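Local coordinates for probable quinone reductase Qor (NADPH:quinone reductase) (Zeta-crystallin homolog protein) (Mycobacterium tuberculosis, PDB 4RVU), which binds NADPH and probably catalyses the transfer of its electrons to quinones, at residues L127-T132 / G156-I161; I41-I46 / G326-L331. One frame throughout, in Å; residues are numbered along the deposited sequence.

Contact 1 of 2, residues L127-T132 / G156-I161; sequences LLKGLT and GGVGLI. With NDP (NADPH dihydro-nicotinamide-adenine-dinucleotide phosphate), chain E.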
# COMPACT_ATOMS: atom_id res chain seq x y z
N LEU A 127 -16.12 -5.42 -20.11
CA LEU A 127 -16.61 -5.27 -18.73
C LEU A 127 -15.64 -5.66 -17.60
O LEU A 127 -15.29 -4.81 -16.79
CB LEU A 127 -17.96 -5.96 -18.50
CG LEU A 127 -18.55 -5.54 -17.14
CD1 LEU A 127 -19.02 -4.07 -17.16
CD2 LEU A 127 -19.66 -6.46 -16.65
N LEU A 128 -15.24 -6.92 -17.52
CA LEU A 128 -14.38 -7.32 -16.39
C LEU A 128 -13.09 -6.52 -16.40
O LEU A 128 -12.66 -5.98 -15.37
CB LEU A 128 -14.06 -8.83 -16.44
CG LEU A 128 -13.43 -9.41 -15.16
CD1 LEU A 128 -13.77 -10.90 -15.00
CD2 LEU A 128 -11.91 -9.24 -15.14
N LYS A 129 -12.46 -6.44 -17.57
CA LYS A 129 -11.19 -5.74 -17.66
C LYS A 129 -11.34 -4.22 -17.52
O LYS A 129 -10.47 -3.54 -16.95
CB LYS A 129 -10.50 -6.13 -18.96
CG LYS A 129 -10.13 -7.61 -19.04
CD LYS A 129 -9.74 -7.94 -20.49
CE LYS A 129 -10.14 -9.35 -20.92
NZ LYS A 129 -11.56 -9.76 -20.64
N GLY A 130 -12.45 -3.69 -18.03
CA GLY A 130 -12.74 -2.27 -17.91
C GLY A 130 -13.07 -1.81 -16.49
O GLY A 130 -12.65 -0.72 -16.07
N LEU A 131 -13.82 -2.64 -15.76
CA LEU A 131 -14.09 -2.37 -14.34
C LEU A 131 -12.78 -2.40 -13.58
O LEU A 131 -12.57 -1.63 -12.63
CB LEU A 131 -15.07 -3.41 -13.76
CG LEU A 131 -16.52 -3.42 -14.24
CD1 LEU A 131 -17.25 -4.67 -13.73
CD2 LEU A 131 -17.25 -2.16 -13.78
N THR A 132 -11.88 -3.29 -13.99
CA THR A 132 -10.57 -3.38 -13.35
C THR A 132 -9.74 -2.13 -13.63
O THR A 132 -9.17 -1.55 -12.72
CB THR A 132 -9.83 -4.64 -13.79
OG1 THR A 132 -10.60 -5.79 -13.42
CG2 THR A 132 -8.46 -4.71 -13.14
N GLY A 156 -2.15 -6.12 -23.72
CA GLY A 156 -3.09 -7.10 -23.20
C GLY A 156 -4.47 -6.48 -23.01
O GLY A 156 -4.65 -5.29 -23.29
N GLY A 157 -5.43 -7.28 -22.55
CA GLY A 157 -6.79 -6.80 -22.36
C GLY A 157 -6.89 -5.63 -21.41
O GLY A 157 -7.40 -4.56 -21.78
N VAL A 158 -6.41 -5.81 -20.19
CA VAL A 158 -6.41 -4.73 -19.21
C VAL A 158 -5.46 -3.61 -19.63
O VAL A 158 -5.78 -2.42 -19.52
CB VAL A 158 -6.04 -5.23 -17.81
CG1 VAL A 158 -6.04 -4.08 -16.82
CG2 VAL A 158 -7.02 -6.30 -17.35
N GLY A 159 -4.28 -4.00 -20.12
CA GLY A 159 -3.26 -3.04 -20.51
C GLY A 159 -3.72 -1.96 -21.47
O GLY A 159 -3.44 -0.77 -21.25
N LEU A 160 -4.41 -2.36 -22.54
CA LEU A 160 -4.86 -1.39 -23.54
C LEU A 160 -5.91 -0.46 -22.96
O LEU A 160 -5.96 0.72 -23.30
CB LEU A 160 -5.39 -2.11 -24.79
CG LEU A 160 -4.36 -2.81 -25.68
CD1 LEU A 160 -5.10 -3.70 -26.69
CD2 LEU A 160 -3.51 -1.78 -26.40
N ILE A 161 -6.76 -0.97 -22.07
CA ILE A 161 -7.79 -0.13 -21.46
C ILE A 161 -7.16 0.87 -20.49
O ILE A 161 -7.51 2.06 -20.50
CB ILE A 161 -8.91 -0.95 -20.77
CG1 ILE A 161 -9.63 -1.83 -21.79
CG2 ILE A 161 -9.94 -0.02 -20.13
CD1 ILE A 161 -10.67 -2.80 -21.18
PA NDP E . -3.70 -10.10 -20.84
O1A NDP E . -4.59 -9.94 -22.04
O2A NDP E . -2.94 -8.91 -20.32
O5B NDP E . -2.65 -11.29 -21.13
C5B NDP E . -1.51 -11.47 -20.30
C4B NDP E . -0.36 -10.70 -20.92
O4B NDP E . 0.73 -10.59 -20.00
C3B NDP E . 0.20 -11.43 -22.13
O3B NDP E . -0.48 -11.06 -23.33
C2B NDP E . 1.66 -11.01 -22.15
O2B NDP E . 1.85 -9.92 -23.03
C1B NDP E . 1.97 -10.59 -20.72
N9A NDP E . 2.91 -11.58 -20.16
C8A NDP E . 4.15 -11.32 -19.72
N7A NDP E . 4.76 -12.45 -19.29
C5A NDP E . 3.90 -13.47 -19.48
C6A NDP E . 3.91 -14.93 -19.24
N6A NDP E . 5.00 -15.54 -18.71
N1A NDP E . 2.81 -15.63 -19.58
C2A NDP E . 1.73 -15.03 -20.10
N3A NDP E . 1.65 -13.71 -20.34
C4A NDP E . 2.69 -12.89 -20.05
O3 NDP E . -4.57 -10.73 -19.65
PN NDP E . -5.82 -9.95 -19.01
O1N NDP E . -5.95 -8.61 -19.69
O2N NDP E . -6.98 -10.91 -18.96
O5D NDP E . -5.32 -9.70 -17.51
C5D NDP E . -4.14 -8.95 -17.25
C4D NDP E . -3.59 -9.30 -15.87
O4D NDP E . -4.39 -8.69 -14.87
C3D NDP E . -3.66 -10.79 -15.62
O3D NDP E . -2.49 -11.17 -14.90
C2D NDP E . -4.88 -10.99 -14.75
O2D NDP E . -4.69 -12.10 -13.87
C1D NDP E . -4.95 -9.67 -13.99
N1N NDP E . -6.30 -9.26 -13.62
C2N NDP E . -6.52 -8.90 -12.35
C3N NDP E . -7.77 -8.48 -11.91
C7N NDP E . -7.94 -8.09 -10.47
O7N NDP E . -9.02 -7.66 -10.10
N7N NDP E . -6.91 -8.23 -9.64
C4N NDP E . -8.94 -8.39 -12.86
C5N NDP E . -8.56 -8.80 -14.21
C6N NDP E . -7.27 -9.21 -14.53
P2B NDP E . 3.33 -9.49 -23.50
O1X NDP E . 4.24 -10.29 -22.61
O2X NDP E . 3.39 -9.89 -24.95
O3X NDP E . 3.38 -8.01 -23.28

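Contact 2 of 2, residues I41-I46 / G326-L331; sequences IGVNFI and GSVVLL. With NDP (NADPH dihydro-nicotinamide-adenine-dinucleotide phosphate), chain E.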
# COMPACT_ATOMS: atom_id res chain seq x y z
N ILE A 41 -18.60 -14.44 -24.82
CA ILE A 41 -18.09 -14.86 -23.51
C ILE A 41 -16.68 -14.35 -23.34
O ILE A 41 -15.83 -14.58 -24.19
CB ILE A 41 -18.12 -16.39 -23.41
CG1 ILE A 41 -19.57 -16.89 -23.49
CG2 ILE A 41 -17.49 -16.88 -22.10
CD1 ILE A 41 -19.68 -18.31 -23.97
N GLY A 42 -16.41 -13.66 -22.23
CA GLY A 42 -15.09 -13.08 -22.03
C GLY A 42 -14.08 -14.12 -21.58
O GLY A 42 -14.39 -15.03 -20.81
N VAL A 43 -12.86 -14.00 -22.08
CA VAL A 43 -11.74 -14.81 -21.59
C VAL A 43 -10.88 -13.93 -20.68
O VAL A 43 -10.54 -12.80 -21.03
CB VAL A 43 -10.92 -15.40 -22.75
CG1 VAL A 43 -9.69 -16.15 -22.22
CG2 VAL A 43 -11.79 -16.35 -23.56
N ASN A 44 -10.53 -14.45 -19.50
CA ASN A 44 -9.73 -13.68 -18.56
C ASN A 44 -8.60 -14.50 -17.99
O ASN A 44 -8.75 -15.71 -17.82
CB ASN A 44 -10.62 -13.14 -17.44
CG ASN A 44 -11.59 -12.11 -17.95
OD1 ASN A 44 -11.20 -10.96 -18.20
ND2 ASN A 44 -12.84 -12.51 -18.17
N PHE A 45 -7.47 -13.87 -17.70
CA PHE A 45 -6.31 -14.63 -17.25
C PHE A 45 -6.62 -15.42 -15.98
O PHE A 45 -6.09 -16.51 -15.77
CB PHE A 45 -5.08 -13.75 -17.05
CG PHE A 45 -3.81 -14.42 -17.46
CD1 PHE A 45 -3.18 -15.34 -16.63
CD2 PHE A 45 -3.25 -14.15 -18.70
CE1 PHE A 45 -2.01 -15.97 -17.03
CE2 PHE A 45 -2.08 -14.77 -19.11
CZ PHE A 45 -1.46 -15.68 -18.27
N ILE A 46 -7.51 -14.89 -15.15
CA ILE A 46 -7.91 -15.59 -13.93
C ILE A 46 -8.57 -16.92 -14.22
O ILE A 46 -8.51 -17.83 -13.39
CB ILE A 46 -8.80 -14.72 -13.01
CG1 ILE A 46 -8.85 -15.31 -11.59
CG2 ILE A 46 -10.19 -14.58 -13.56
CD1 ILE A 46 -9.69 -14.49 -10.62
N GLY A 326 -5.00 -7.67 -26.87
CA GLY A 326 -6.27 -7.15 -26.38
C GLY A 326 -7.17 -8.21 -25.76
O GLY A 326 -6.71 -9.28 -25.33
N SER A 327 -8.46 -7.89 -25.72
CA SER A 327 -9.45 -8.80 -25.14
C SER A 327 -9.79 -9.87 -26.15
O SER A 327 -9.91 -9.60 -27.35
CB SER A 327 -10.72 -8.03 -24.78
OG SER A 327 -10.47 -6.99 -23.86
N VAL A 328 -9.95 -11.10 -25.67
CA VAL A 328 -10.46 -12.15 -26.56
C VAL A 328 -11.77 -12.70 -26.01
O VAL A 328 -12.03 -12.64 -24.80
CB VAL A 328 -9.41 -13.26 -26.85
CG1 VAL A 328 -8.12 -12.65 -27.42
CG2 VAL A 328 -9.11 -14.03 -25.62
N VAL A 329 -12.60 -13.20 -26.92
CA VAL A 329 -13.93 -13.70 -26.57
C VAL A 329 -14.14 -15.09 -27.13
O VAL A 329 -13.55 -15.45 -28.15
CB VAL A 329 -15.07 -12.77 -27.06
CG1 VAL A 329 -15.05 -11.43 -26.35
CG2 VAL A 329 -14.99 -12.56 -28.57
N LEU A 330 -15.00 -15.86 -26.45
CA LEU A 330 -15.47 -17.14 -26.96
C LEU A 330 -16.87 -16.91 -27.54
O LEU A 330 -17.65 -16.14 -26.99
CB LEU A 330 -15.55 -18.17 -25.84
CG LEU A 330 -14.25 -18.47 -25.11
CD1 LEU A 330 -14.47 -19.55 -24.05
CD2 LEU A 330 -13.17 -18.88 -26.08
N LEU A 331 -17.16 -17.56 -28.66
CA LEU A 331 -18.44 -17.38 -29.33
C LEU A 331 -19.26 -18.68 -29.32
O LEU A 331 -18.83 -19.68 -29.90
CB LEU A 331 -18.19 -16.93 -30.78
CG LEU A 331 -17.38 -15.66 -31.00
CD1 LEU A 331 -17.13 -15.46 -32.48
CD2 LEU A 331 -18.11 -14.47 -30.42
PA NDP E . -3.70 -10.10 -20.84
O1A NDP E . -4.59 -9.94 -22.04
O2A NDP E . -2.94 -8.91 -20.32
O5B NDP E . -2.65 -11.29 -21.13
C5B NDP E . -1.51 -11.47 -20.30
C4B NDP E . -0.36 -10.70 -20.92
O4B NDP E . 0.73 -10.59 -20.00
C3B NDP E . 0.20 -11.43 -22.13
O3B NDP E . -0.48 -11.06 -23.33
C2B NDP E . 1.66 -11.01 -22.15
O2B NDP E . 1.85 -9.92 -23.03
C1B NDP E . 1.97 -10.59 -20.72
N9A NDP E . 2.91 -11.58 -20.16
C8A NDP E . 4.15 -11.32 -19.72
N7A NDP E . 4.76 -12.45 -19.29
C5A NDP E . 3.90 -13.47 -19.48
C6A NDP E . 3.91 -14.93 -19.24
N6A NDP E . 5.00 -15.54 -18.71
N1A NDP E . 2.81 -15.63 -19.58
C2A NDP E . 1.73 -15.03 -20.10
N3A NDP E . 1.65 -13.71 -20.34
C4A NDP E . 2.69 -12.89 -20.05
O3 NDP E . -4.57 -10.73 -19.65
PN NDP E . -5.82 -9.95 -19.01
O1N NDP E . -5.95 -8.61 -19.69
O2N NDP E . -6.98 -10.91 -18.96
O5D NDP E . -5.32 -9.70 -17.51
C5D NDP E . -4.14 -8.95 -17.25
C4D NDP E . -3.59 -9.30 -15.87
O4D NDP E . -4.39 -8.69 -14.87
C3D NDP E . -3.66 -10.79 -15.62
O3D NDP E . -2.49 -11.17 -14.90
C2D NDP E . -4.88 -10.99 -14.75
O2D NDP E . -4.69 -12.10 -13.87
C1D NDP E . -4.95 -9.67 -13.99
N1N NDP E . -6.30 -9.26 -13.62
C2N NDP E . -6.52 -8.90 -12.35
C3N NDP E . -7.77 -8.48 -11.91
C7N NDP E . -7.94 -8.09 -10.47
O7N NDP E . -9.02 -7.66 -10.10
N7N NDP E . -6.91 -8.23 -9.64
C4N NDP E . -8.94 -8.39 -12.86
C5N NDP E . -8.56 -8.80 -14.21
C6N NDP E . -7.27 -9.21 -14.53
P2B NDP E . 3.33 -9.49 -23.50
O1X NDP E . 4.24 -10.29 -22.61
O2X NDP E . 3.39 -9.89 -24.95
O3X NDP E . 3.38 -8.01 -23.28
O HOH W 1 -9.26 -11.58 -23.01

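Contact 1 of 2, residues L127-T132 / G156-I161
Lys129 and Val158 meet where helix 120-140 runs past the start of helix 157-168, and the packing is by carbon atoms of the side chains against each other and against backbone, although one partner is a lysine. The methylenes of Lys129 do the touching: CG lies 3.8 Å from CG2 of Val158, and CD rests over the bare backbone of Gly157. With its CG anti to the carbonyl carbon (chi1 -64°) and bends further out, the lysine sends NZ away from the contact to a salt bridge with Glu66 and a hydrogen bond with Asn44. One turn further along helix 157-168, CD1 of Ile161 abuts the backbone of Gly130, 3.7 Å from its N.

Lys129, Gly157 and Val158 also belong to the NADPH pocket. Gly156 occupies the N-cap, and the first amides of the helix grip the two phosphates in the manner of a Rossmann dinucleotide fold. Gly157 N donates almost straight to NADPH O1A (2.8 Å, 172°). Val158 N donates to the other phosphate, through O1N. Helix 120-140 attends to the nicotinamide. Leu128 CD2 packs 3.5 Å from C5N. Thr132 OG1 sits 3.1 Å from C4N, the carbon that carries the hydride. That hydroxyl is oriented by a 2.8 Å bond from Thr132 OG1 to Leu128 O, which also receives Thr132 N from the opposite face of its plane.

The two segment axes cross at -51° with a closest approach of 8.8 Å. On the flank of helix 120-140 carrying Leu127 and Leu131 lies helix 280-295, while Phe245 packs against Val158.

Contact 2 of 2, residues I41-I46 / G326-L331
Val43 places CG1 anti to its backbone N (chi1 176°), which turns CG2 toward Leu330, while Val328 has CG1 anti to the carbonyl carbon (chi1 -55°), an orientation that puts CG2 between N and the carbonyl carbon and facing Val43. These side chains accompany an antiparallel ladder in the mixed sheet, where the last strand of the chain, 327-331, pairs with strand 40-42. Ile41 and Leu330 form its hydrogen-bonded pair: Leu330 N donates to Ile41 O at 2.7 Å and Ile41 N to Leu330 O at 2.9 Å. Beyond the non-hydrogen-bonded pair of Gly42 and Val329, Val43 N reaches Val328 O at 3.2 Å. On the face bearing Ile41 and Leu330, Val43 CG2 lies 3.6 Å from Leu330 CG, the two side chains crossing at about a right angle; Leu319 of helix 312-320 also packs on Val43. Strand 303-308 runs parallel to 327-331 on its other edge.

Past Val43 the segments diverge, and 41-46 turns to the cofactor. Phe45 N donates to the phosphate oxygen O2N of NADPH, and its ring lies obliquely against C5B. Where the ladder opens, a water bridges the strands, accepting from Val328 N at 2.8 Å and donating to Val43 O at 2.7 Å.

Overall arrangement
Two distant pairings in one chain converge on a single cofactor, with contact 1 nested inside the loop that contact 2 closes and their centres 11 Å apart. Lys129 is the bridge: its NZ lies 2.7 Å from Asn44 OD1, a probable hydrogen bond, and its CD packs 3.6 Å from Ser327 OG, so both segments of contact 2 meet the one lysine. Leu128 CD2, beside the nicotinamide, also touches Asn44 OD1 at 3.6 Å. The pyrophosphate is approached by backbone amides of both contacts, 156-161 from the nucleotide-binding domain and 41-46 through Phe45, while Ser178, Lys182 and Arg322 add further hydrogen bonds to NADPH.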